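Local coordinates for probable porin (Pseudomonas aeruginosa, PDB 4FSO), which probably acts as an outer-membrane porin, a beta-barrel channel through which small solutes cross the membrane, at residues 130-135 with 293-298; 176-181 with 288-293; 121-126 with 136-141. One frame throughout, in Å; residues are numbered along the deposited sequence.

Interaction 1 (130-135 with 293-298); sequences KYNDGR and GSNPYL
Y131 and S294 form an antiparallel non-hydrogen-bonded pair, their CA atoms 4.7 Å apart, and two backbone bonds flank them: N295 N to K130 O at 3.2 Å and N132 N to G293 O at 3.3 Å. The match is brief, since the chains run 121° apart and separate beyond it. Here two loops are joined by a minimum of strand pairing. Water 1 extends it, accepting from K130 N and donating to N295 O at 2.7 Å, with a weak bond to S294 OG, whose main partner is L291 O. Bends at chi2 and chi3 lay the K130 chain obliquely beside the Y297 ring, where K130 CG and Y297 CD1 are 3.7 Å apart; K130 NZ has a long, weak ion pair with D125. The N132 and N295 side chains cross at about a right angle, their amide planes 81° apart. G293 O accepts from T139 OG1 as well as from N132 N, and R242 makes a cation-pi contact with Y297. The centre of the contact lies about 3 Å from the centre of the chain, where strand 129-131, already paired with strand 121-126, gains strand 294-295 as a neighbour; R242 belongs to strand 236-248 of the barrel.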
# COMPACT_ATOMS: atom_id res chain seq x y z
N LYS A 130 -4.56 0.20 1.63
CA LYS A 130 -3.17 -0.21 1.85
C LYS A 130 -2.57 0.89 2.66
O LYS A 130 -2.50 2.01 2.16
CB LYS A 130 -2.36 -0.28 0.54
CG LYS A 130 -2.76 -1.38 -0.41
CD LYS A 130 -2.76 -2.74 0.28
CE LYS A 130 -1.38 -3.41 0.32
NZ LYS A 130 -1.53 -4.85 0.76
N TYR A 131 -2.13 0.63 3.88
CA TYR A 131 -1.48 1.72 4.61
C TYR A 131 -0.17 2.05 3.88
O TYR A 131 0.52 1.16 3.30
CB TYR A 131 -1.23 1.37 6.08
CG TYR A 131 0.06 0.62 6.31
CD1 TYR A 131 0.24 -0.65 5.80
CD2 TYR A 131 1.10 1.19 7.05
CE1 TYR A 131 1.41 -1.33 6.00
CE2 TYR A 131 2.28 0.51 7.27
CZ TYR A 131 2.42 -0.76 6.73
OH TYR A 131 3.58 -1.48 6.92
N ASN A 132 0.13 3.34 3.86
CA ASN A 132 1.29 3.85 3.14
C ASN A 132 2.55 3.77 4.00
O ASN A 132 2.54 4.16 5.18
CB ASN A 132 1.04 5.27 2.65
CG ASN A 132 2.11 5.75 1.68
OD1 ASN A 132 2.90 4.95 1.14
ND2 ASN A 132 2.13 7.06 1.43
N ASP A 133 3.61 3.26 3.40
CA ASP A 133 4.88 2.99 4.08
C ASP A 133 5.99 3.93 3.60
O ASP A 133 7.16 3.71 3.89
CB ASP A 133 5.28 1.53 3.83
CG ASP A 133 4.48 0.87 2.70
OD1 ASP A 133 4.20 1.55 1.69
OD2 ASP A 133 4.11 -0.32 2.83
N GLY A 134 5.61 4.98 2.88
CA GLY A 134 6.55 5.78 2.12
C GLY A 134 6.97 7.11 2.70
O GLY A 134 7.63 7.90 2.03
N ARG A 135 6.58 7.38 3.94
CA ARG A 135 7.15 8.51 4.68
C ARG A 135 7.88 7.99 5.92
O ARG A 135 8.21 6.80 5.99
CB ARG A 135 6.10 9.57 5.02
CG ARG A 135 5.65 10.44 3.83
CD ARG A 135 6.82 11.21 3.20
NE ARG A 135 6.88 11.04 1.74
CZ ARG A 135 6.86 12.03 0.85
NH1 ARG A 135 6.80 13.29 1.25
NH2 ARG A 135 6.91 11.75 -0.44
N GLY A 293 -3.27 8.83 3.08
CA GLY A 293 -2.55 7.93 3.96
C GLY A 293 -2.57 6.50 3.47
O GLY A 293 -2.21 5.58 4.20
N SER A 294 -3.00 6.31 2.24
CA SER A 294 -2.96 5.00 1.62
C SER A 294 -2.34 5.08 0.23
O SER A 294 -2.04 6.16 -0.28
CB SER A 294 -4.36 4.38 1.53
OG SER A 294 -5.12 4.97 0.49
N ASN A 295 -2.15 3.91 -0.38
CA ASN A 295 -1.78 3.84 -1.78
C ASN A 295 -2.87 3.06 -2.48
O ASN A 295 -3.42 2.13 -1.90
CB ASN A 295 -0.45 3.11 -1.97
CG ASN A 295 0.63 3.58 -1.02
OD1 ASN A 295 0.81 4.79 -0.81
ND2 ASN A 295 1.36 2.62 -0.43
N PRO A 296 -3.18 3.44 -3.72
CA PRO A 296 -4.14 2.61 -4.44
C PRO A 296 -3.48 1.27 -4.77
O PRO A 296 -2.33 1.20 -5.19
CB PRO A 296 -4.43 3.42 -5.70
CG PRO A 296 -3.16 4.21 -5.93
CD PRO A 296 -2.60 4.50 -4.57
N TYR A 297 -4.22 0.20 -4.55
CA TYR A 297 -3.73 -1.15 -4.72
C TYR A 297 -3.77 -1.56 -6.19
O TYR A 297 -4.56 -2.42 -6.59
CB TYR A 297 -4.61 -2.06 -3.88
CG TYR A 297 -4.12 -3.45 -3.66
CD1 TYR A 297 -2.80 -3.70 -3.31
CD2 TYR A 297 -4.99 -4.52 -3.76
CE1 TYR A 297 -2.36 -4.99 -3.09
CE2 TYR A 297 -4.56 -5.82 -3.55
CZ TYR A 297 -3.25 -6.05 -3.21
OH TYR A 297 -2.84 -7.34 -2.98
N LEU A 298 -2.93 -0.93 -7.00
CA LEU A 298 -2.94 -1.19 -8.44
C LEU A 298 -1.56 -1.64 -8.92
O LEU A 298 -0.56 -1.30 -8.32
CB LEU A 298 -3.37 0.06 -9.20
CG LEU A 298 -4.81 0.52 -8.93
CD1 LEU A 298 -4.99 1.98 -9.35
CD2 LEU A 298 -5.83 -0.41 -9.67
O HOH W 1 -5.88 1.99 -0.75

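Interaction 2 (176-181 with 288-293); sequences RLHCKN and MPYLDG
H178 N donates to Y290 O at 2.7 Å in a nearly straight bond, 164° at the hydrogen, that lies in the plane of the Y290 carbonyl. The same two residues are tied again through solvent: water 2 donates to H178 O at 2.7 Å and accepts from Y290 N at 3.1 Å. Two residues along each chain, D292 N reaches R176 O at 2.9 Å, so L177 and L291 are bridged between the two direct bonds.

Beside this backbone join, the H178 and Y290 side chains run the same way and form an offset stack, with ring centroids 4.5 Å apart and planes 13° from parallel. H178 carries its imidazole there with CG anti to the backbone N (chi1 178°). Its CB, placed by the backbone, lies over the phenol face in a CH-pi contact. K180 N lies over the other face of the imidazole, while Y290 OH is held by D306. Apolar contact is small: L177 CD1 meets P289 CB at 3.9 Å, and R176 CB meets D292 CB at 3.8 Å.

The R176 guanidinium leads away to a salt bridge with D187, and C179 is disulfide-bonded to C186. Two irregular loops are thus joined through main-chain bonds together with a ring stack. The direct bonds about the L177-L291 bridge define the local alignment, and the stack and water add to it, consistent with a join that does not depend on long strand pairing.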
# COMPACT_ATOMS: atom_id res chain seq x y z
N ARG A 176 -9.90 11.20 5.13
CA ARG A 176 -9.88 12.08 3.98
C ARG A 176 -9.73 11.32 2.70
O ARG A 176 -9.09 10.28 2.63
CB ARG A 176 -8.68 13.02 4.06
CG ARG A 176 -8.96 14.31 4.73
CD ARG A 176 -7.69 14.94 5.24
NE ARG A 176 -7.97 16.27 5.77
CZ ARG A 176 -8.62 16.52 6.91
NH1 ARG A 176 -9.08 15.52 7.67
NH2 ARG A 176 -8.81 17.78 7.29
N LEU A 177 -10.32 11.92 1.68
CA LEU A 177 -10.17 11.46 0.33
C LEU A 177 -8.81 11.93 -0.15
O LEU A 177 -8.42 13.08 0.06
CB LEU A 177 -11.26 12.11 -0.51
CG LEU A 177 -11.23 11.70 -1.97
CD1 LEU A 177 -11.64 10.25 -2.12
CD2 LEU A 177 -12.16 12.61 -2.71
N HIS A 178 -8.06 11.03 -0.77
CA HIS A 178 -6.79 11.41 -1.35
C HIS A 178 -7.08 12.40 -2.47
O HIS A 178 -8.03 12.24 -3.24
CB HIS A 178 -6.05 10.20 -1.89
CG HIS A 178 -4.74 10.55 -2.53
ND1 HIS A 178 -4.60 10.67 -3.90
CD2 HIS A 178 -3.53 10.83 -1.99
CE1 HIS A 178 -3.34 11.00 -4.17
NE2 HIS A 178 -2.68 11.10 -3.04
N CYS A 179 -6.25 13.43 -2.57
CA CYS A 179 -6.56 14.54 -3.44
C CYS A 179 -5.29 15.11 -4.05
O CYS A 179 -5.34 16.03 -4.87
CB CYS A 179 -7.30 15.62 -2.63
SG CYS A 179 -6.20 16.79 -1.77
N LYS A 180 -4.15 14.54 -3.66
CA LYS A 180 -2.85 15.14 -3.94
C LYS A 180 -2.43 15.14 -5.40
O LYS A 180 -1.45 14.49 -5.75
CB LYS A 180 -1.74 14.51 -3.07
N ASN A 181 -3.22 15.83 -6.22
CA ASN A 181 -2.79 16.46 -7.48
C ASN A 181 -3.98 17.09 -8.22
O ASN A 181 -3.89 17.42 -9.40
CB ASN A 181 -1.97 15.53 -8.40
CG ASN A 181 -0.58 16.10 -8.71
OD1 ASN A 181 -0.45 17.26 -9.12
ND2 ASN A 181 0.46 15.29 -8.51
N MET A 288 -9.61 6.95 -9.87
CA MET A 288 -9.94 6.01 -8.80
C MET A 288 -9.78 6.65 -7.41
O MET A 288 -8.72 7.16 -7.07
CB MET A 288 -9.13 4.72 -8.91
CG MET A 288 -9.49 3.74 -7.82
SD MET A 288 -8.33 2.38 -7.63
CE MET A 288 -8.81 1.78 -6.02
N PRO A 289 -10.85 6.64 -6.61
CA PRO A 289 -10.70 7.28 -5.30
C PRO A 289 -9.99 6.38 -4.27
O PRO A 289 -10.07 5.16 -4.34
CB PRO A 289 -12.16 7.54 -4.88
CG PRO A 289 -12.92 6.42 -5.53
CD PRO A 289 -12.23 6.16 -6.86
N TYR A 290 -9.29 6.98 -3.32
CA TYR A 290 -8.77 6.23 -2.19
C TYR A 290 -8.44 7.17 -1.06
O TYR A 290 -8.52 8.39 -1.22
CB TYR A 290 -7.56 5.40 -2.57
CG TYR A 290 -6.44 6.12 -3.28
CD1 TYR A 290 -6.51 6.37 -4.65
CD2 TYR A 290 -5.27 6.49 -2.61
CE1 TYR A 290 -5.49 6.99 -5.32
CE2 TYR A 290 -4.21 7.13 -3.28
CZ TYR A 290 -4.34 7.36 -4.65
OH TYR A 290 -3.33 7.97 -5.36
N LEU A 291 -8.09 6.59 0.09
CA LEU A 291 -7.86 7.38 1.32
C LEU A 291 -6.48 8.05 1.37
O LEU A 291 -5.45 7.47 0.99
CB LEU A 291 -8.02 6.49 2.56
CG LEU A 291 -9.40 5.86 2.66
CD1 LEU A 291 -9.53 5.13 3.99
CD2 LEU A 291 -10.49 6.94 2.46
N ASP A 292 -6.48 9.30 1.83
CA ASP A 292 -5.24 9.96 2.19
C ASP A 292 -4.56 9.10 3.26
O ASP A 292 -5.19 8.68 4.23
CB ASP A 292 -5.55 11.35 2.73
CG ASP A 292 -4.41 12.31 2.56
OD1 ASP A 292 -3.30 11.85 2.25
OD2 ASP A 292 -4.62 13.52 2.73
N GLY A 293 -3.27 8.83 3.08
CA GLY A 293 -2.55 7.93 3.96
C GLY A 293 -2.57 6.50 3.47
O GLY A 293 -2.21 5.58 4.20
O HOH W 2 -8.41 9.81 -4.27

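Interaction 3 (121-126 with 136-141); sequences AMLPDM and LLPTLF
M122 and F141 are an antiparallel hydrogen-bonded pair with CA atoms 5.0 Å apart. F141 N donates to M122 O at 2.8 Å, 158° at the hydrogen and in the plane of the M122 carbonyl; the return bond, M122 N to F141 O, is also 2.8 Å but bent to 123° and weak. F141 O additionally receives a CA-H...O contact from A121 CA. The pairing thus holds at one residue pair, and the chains soon diverge.

Apolar side chains fill in around this pair. P124 crosses the F141 side chain at about a right angle, its CD 3.6 Å from F141 CD2, and comes to the ring obliquely, whereas M122 O lies near the ring plane at an edge. With CG anti to the carbonyl carbon (chi1 -65°), F141 brings its ring, with CD2, up to the proline. M122 starts from the same face of the pair as F141, but its thioether end leads away. L123 bridges two neighbours by its branches: CD2 lies 3.8 Å from L140 CD1, and CD1 lies 4.2 Å from P138 CG. The other branch of L140, CD2, meets A121 CB at 4.4 Å.

Farther out, neighbouring strands surround these groups. Backbone hydrogen bonds join A121 to V106 of strand 101-112 and L140 to T165 of strand 154-165. From the latter strand Y164 meets the F141 ring with its own and L161 touches F141, while M70 of strand 62-72 packs on P138 and L140. L129, of strand 129-131 within the excursion, also touches F141.

The two ends of the excursion are therefore paired where it leaves the strands around it, consistent with an inward-folded barrel loop. The position is consistent with L3, a loop that folds into the lumen of OprD-family porins.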
# COMPACT_ATOMS: atom_id res chain seq x y z
N ALA A 121 -6.06 1.69 18.04
CA ALA A 121 -5.13 2.17 17.02
C ALA A 121 -4.74 1.05 16.02
O ALA A 121 -4.64 -0.11 16.38
CB ALA A 121 -3.89 2.80 17.69
N MET A 122 -4.55 1.41 14.76
CA MET A 122 -4.51 0.40 13.70
C MET A 122 -3.71 0.81 12.44
O MET A 122 -3.81 1.95 11.95
CB MET A 122 -5.94 0.05 13.28
CG MET A 122 -6.62 -0.97 14.14
SD MET A 122 -8.30 -1.21 13.56
CE MET A 122 -7.95 -1.85 11.92
N LEU A 123 -2.95 -0.16 11.93
CA LEU A 123 -2.37 -0.08 10.59
C LEU A 123 -3.07 -1.03 9.61
O LEU A 123 -2.67 -2.19 9.46
CB LEU A 123 -0.87 -0.41 10.64
CG LEU A 123 0.02 0.41 11.58
CD1 LEU A 123 1.51 0.14 11.34
CD2 LEU A 123 -0.29 1.85 11.38
N PRO A 124 -4.13 -0.55 8.94
CA PRO A 124 -4.85 -1.45 8.02
C PRO A 124 -4.01 -1.79 6.79
O PRO A 124 -3.32 -0.92 6.27
CB PRO A 124 -6.09 -0.64 7.63
CG PRO A 124 -6.16 0.50 8.62
CD PRO A 124 -4.74 0.79 8.99
N ASP A 125 -4.05 -3.04 6.35
CA ASP A 125 -3.42 -3.44 5.11
C ASP A 125 -4.36 -4.35 4.32
O ASP A 125 -4.45 -5.54 4.61
CB ASP A 125 -2.10 -4.15 5.37
CG ASP A 125 -1.14 -4.01 4.21
OD1 ASP A 125 -1.21 -2.98 3.51
OD2 ASP A 125 -0.33 -4.93 4.01
N MET A 126 -5.05 -3.79 3.34
CA MET A 126 -6.11 -4.51 2.61
C MET A 126 -6.46 -3.76 1.31
O MET A 126 -6.17 -2.58 1.20
CB MET A 126 -7.34 -4.65 3.52
CG MET A 126 -7.76 -3.35 4.22
SD MET A 126 -9.52 -3.31 4.58
CE MET A 126 -10.21 -3.78 2.95
N LEU A 136 8.12 8.86 6.90
CA LEU A 136 8.93 8.50 8.07
C LEU A 136 8.20 7.58 9.05
O LEU A 136 8.72 6.54 9.48
CB LEU A 136 9.43 9.75 8.80
CG LEU A 136 10.27 9.45 10.04
CD1 LEU A 136 11.57 8.77 9.65
CD2 LEU A 136 10.53 10.71 10.84
N LEU A 137 6.99 7.98 9.41
CA LEU A 137 6.17 7.22 10.34
C LEU A 137 4.85 6.95 9.63
O LEU A 137 4.28 7.85 9.00
CB LEU A 137 5.96 8.02 11.63
CG LEU A 137 7.20 8.70 12.26
CD1 LEU A 137 6.83 9.47 13.53
CD2 LEU A 137 8.33 7.71 12.54
N PRO A 138 4.37 5.70 9.69
CA PRO A 138 3.15 5.33 8.97
C PRO A 138 1.92 6.12 9.41
O PRO A 138 1.95 6.85 10.40
CB PRO A 138 2.97 3.83 9.30
CG PRO A 138 3.80 3.59 10.52
CD PRO A 138 4.94 4.57 10.45
N THR A 139 0.84 6.02 8.64
CA THR A 139 -0.42 6.63 9.03
C THR A 139 -1.00 5.78 10.14
O THR A 139 -0.66 4.61 10.28
CB THR A 139 -1.41 6.64 7.87
OG1 THR A 139 -0.70 6.71 6.63
CG2 THR A 139 -2.35 7.83 8.01
N LEU A 140 -1.90 6.35 10.92
CA LEU A 140 -2.44 5.64 12.04
C LEU A 140 -3.94 5.77 12.00
O LEU A 140 -4.47 6.87 12.13
CB LEU A 140 -1.90 6.26 13.33
CG LEU A 140 -2.00 5.34 14.55
CD1 LEU A 140 -1.08 4.16 14.34
CD2 LEU A 140 -1.64 6.07 15.81
N PHE A 141 -4.65 4.66 11.83
CA PHE A 141 -6.11 4.75 11.82
C PHE A 141 -6.68 4.30 13.14
O PHE A 141 -6.02 3.59 13.90
CB PHE A 141 -6.72 4.01 10.64
CG PHE A 141 -6.35 4.61 9.32
CD1 PHE A 141 -7.19 5.51 8.69
CD2 PHE A 141 -5.12 4.32 8.73
CE1 PHE A 141 -6.84 6.09 7.48
CE2 PHE A 141 -4.76 4.89 7.51
CZ PHE A 141 -5.62 5.78 6.88

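How the interactions relate
Along the chain, interaction 3 closes first, pairing the two ends of a loop that contains residues 130-135; that loop then reaches across to 293-298 in interaction 1, so the two cross in sequence. Interaction 2 is nested inside the long span closed by interaction 1, and the two share G293. The centres of interactions 1 and 2 lie about 10 Å apart, those of 1 and 3 about 9 Å, and those of 2 and 3 about 15 Å. P296 packs on Y290 between interactions 1 and 2, while strand 121-126 joins 3 to 1. Together they form a connected network of loops within the barrel, consistent with the narrowed channel of OprD-family porins.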